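Local structure of beta-catenin homolog sys-1 (Caenorhabditis elegans, 3C2G) at residues 564-567 / 568-572. The protein acts as a beta-catenin-like transcription coregulator in the Wnt asymmetry pathway, binding the TCF factor POP-1 directly and activating or repressing target genes. Sequence-based numbering, arbitrary orientation.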
ATOM      1  N   THR A 564      14.884  13.435  29.245  1.00 55.67           N
ATOM      2  CA  THR A 564      13.578  14.032  29.466  1.00 52.87           C
ATOM      3  C   THR A 564      12.605  13.029  30.102  1.00 50.57           C
ATOM      4  O   THR A 564      11.699  13.416  30.838  1.00 50.19           O
ATOM      5  CB  THR A 564      13.004  14.625  28.148  1.00 53.35           C
ATOM      6  OG1 THR A 564      11.696  15.159  28.381  1.00 53.62           O
ATOM      7  CG2 THR A 564      12.921  13.563  27.043  1.00 53.82           C
ATOM      8  N   PHE A 565      12.807  11.743  29.817  1.00 47.87           N
ATOM      9  CA  PHE A 565      11.988  10.677  30.390  1.00 45.48           C
ATOM     10  C   PHE A 565      12.312  10.488  31.870  1.00 44.54           C
ATOM     11  O   PHE A 565      11.407  10.405  32.697  1.00 44.76           O
ATOM     12  CB  PHE A 565      12.173   9.369  29.605  1.00 44.38           C
ATOM     13  CG  PHE A 565      11.383   8.205  30.148  1.00 42.39           C
ATOM     14  CD1 PHE A 565      10.005   8.295  30.331  1.00 41.71           C
ATOM     15  CD2 PHE A 565      12.019   7.003  30.457  1.00 41.30           C
ATOM     16  CE1 PHE A 565       9.270   7.207  30.824  1.00 40.40           C
ATOM     17  CE2 PHE A 565      11.301   5.913  30.951  1.00 40.51           C
ATOM     18  CZ  PHE A 565       9.923   6.017  31.135  1.00 41.42           C
ATOM     19  N   ILE A 566      13.605  10.439  32.183  1.00 42.95           N
ATOM     20  CA  ILE A 566      14.108  10.356  33.551  1.00 41.59           C
ATOM     21  C   ILE A 566      13.588  11.517  34.398  1.00 40.82           C
ATOM     22  O   ILE A 566      13.062  11.321  35.504  1.00 40.10           O
ATOM     23  CB  ILE A 566      15.660  10.359  33.562  1.00 41.75           C
ATOM     24  CG1 ILE A 566      16.204   9.108  32.857  1.00 41.16           C
ATOM     25  CG2 ILE A 566      16.206  10.483  34.991  1.00 40.16           C
ATOM     26  CD1 ILE A 566      17.706   9.130  32.626  1.00 41.88           C
ATOM     27  N   HIS A 567      13.739  12.727  33.872  1.00 39.98           N
ATOM     28  CA  HIS A 567      13.296  13.914  34.575  1.00 39.44           C
ATOM     29  C   HIS A 567      11.795  13.836  34.815  1.00 39.19           C
ATOM     30  O   HIS A 567      11.326  14.183  35.902  1.00 39.61           O
ATOM     31  CB  HIS A 567      13.648  15.179  33.795  1.00 39.47           C
ATOM     32  CG  HIS A 567      13.213  16.445  34.469  1.00 39.83           C
ATOM     33  ND1 HIS A 567      13.839  16.944  35.592  1.00 39.18           N
ATOM     34  CD2 HIS A 567      12.215  17.312  34.179  1.00 40.78           C
ATOM     35  CE1 HIS A 567      13.242  18.062  35.969  1.00 40.23           C
ATOM     36  NE2 HIS A 567      12.252  18.307  35.128  1.00 41.51           N
ATOM     37  N   ASN A 568      11.052  13.366  33.812  1.00 37.77           N
ATOM     38  CA  ASN A 568       9.595  13.281  33.922  1.00 37.03           C
ATOM     39  C   ASN A 568       9.174  12.275  34.993  1.00 36.33           C
ATOM     40  O   ASN A 568       8.267  12.519  35.794  1.00 35.06           O
ATOM     41  CB  ASN A 568       8.963  12.949  32.563  1.00 36.38           C
ATOM     42  CG  ASN A 568       8.769  14.181  31.694  1.00 37.01           C
ATOM     43  OD1 ASN A 568       8.900  15.316  32.157  1.00 39.70           O
ATOM     44  ND2 ASN A 568       8.442  13.966  30.440  1.00 35.90           N
ATOM     45  N   VAL A 569       9.868  11.146  34.998  1.00 36.14           N
ATOM     46  CA  VAL A 569       9.605  10.088  35.947  1.00 35.95           C
ATOM     47  C   VAL A 569       9.884  10.574  37.361  1.00 35.93           C
ATOM     48  O   VAL A 569       9.082  10.346  38.259  1.00 36.41           O
ATOM     49  CB  VAL A 569      10.403   8.831  35.592  1.00 35.54           C
ATOM     50  CG1 VAL A 569      10.592   7.943  36.796  1.00 35.63           C
ATOM     51  CG2 VAL A 569       9.695   8.079  34.460  1.00 34.65           C
ATOM     52  N   LEU A 570      10.994  11.276  37.547  1.00 36.09           N
ATOM     53  CA  LEU A 570      11.344  11.806  38.861  1.00 36.36           C
ATOM     54  C   LEU A 570      10.311  12.807  39.355  1.00 36.51           C
ATOM     55  O   LEU A 570       9.882  12.744  40.513  1.00 37.61           O
ATOM     56  CB  LEU A 570      12.728  12.456  38.842  1.00 35.81           C
ATOM     57  CG  LEU A 570      13.905  11.516  38.614  1.00 37.00           C
ATOM     58  CD1 LEU A 570      15.155  12.291  38.221  1.00 34.89           C
ATOM     59  CD2 LEU A 570      14.157  10.655  39.830  1.00 36.45           C
ATOM     60  N   VAL A 571       9.912  13.717  38.476  1.00 36.13           N
ATOM     61  CA  VAL A 571       9.025  14.808  38.851  1.00 36.40           C
ATOM     62  C   VAL A 571       7.627  14.303  39.170  1.00 37.35           C
ATOM     63  O   VAL A 571       7.032  14.730  40.165  1.00 38.29           O
ATOM     64  CB  VAL A 571       8.996  15.901  37.765  1.00 37.01           C
ATOM     65  CG1 VAL A 571       7.883  16.933  38.020  1.00 37.08           C
ATOM     66  CG2 VAL A 571      10.364  16.601  37.690  1.00 36.57           C
ATOM     67  N   VAL A 572       7.107  13.392  38.343  1.00 37.19           N
ATOM     68  CA  VAL A 572       5.764  12.872  38.550  1.00 36.55           C
ATOM     69  C   VAL A 572       5.689  12.111  39.871  1.00 37.10           C
ATOM     70  O   VAL A 572       4.704  12.227  40.601  1.00 36.17           O
ATOM     71  CB  VAL A 572       5.231  12.008  37.349  1.00 36.58           C
ATOM     72  CG1 VAL A 572       5.755  10.577  37.382  1.00 33.94           C
ATOM     73  CG2 VAL A 572       3.719  11.980  37.354  1.00 35.32           C
TER
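Leu570 N donates to Ile566 O and Val569 N to Phe565 O, both across 2.9 Å, and Val571 N reaches His567 O in the same i to i+4 pattern. The bond from Asn568 N to Thr564 O, nearest the helix start, is more bent (145° at the hydrogen), its donor lying above the carbonyl plane. With this ladder setting the spacing, side chains four residues apart meet as neighbours. Val571 lays CG2 over one face of the His567 imidazole, 3.8 Å from the ring centroid and displaced toward the rim, a CH-pi contact. With its CG anti to the backbone N (chi1 180°), the imidazole stands out from the helix, and Val571 CG2 reaches back over it; a serine in place of His567 would probably leave the Val571 methyl without its aromatic cover. Phe565 repeats the scheme, with Val569 CG2 above its face, 4.1 Å from the ring centroid. Ile566 and Leu570 run alongside each other instead, Ile566 CG2 meeting Leu570 CD1 at 3.8 Å. Around the helix, Phe565 and Asn568 lie against helix 515-535, whereas Leu570 packs on Ile605, Ala608 and Leu612 of helix 603-613. The i to i+4 pattern is that of a regular alpha helix, and helix 563-579 is one of the packed helices near the C-terminal end of the armadillo domain.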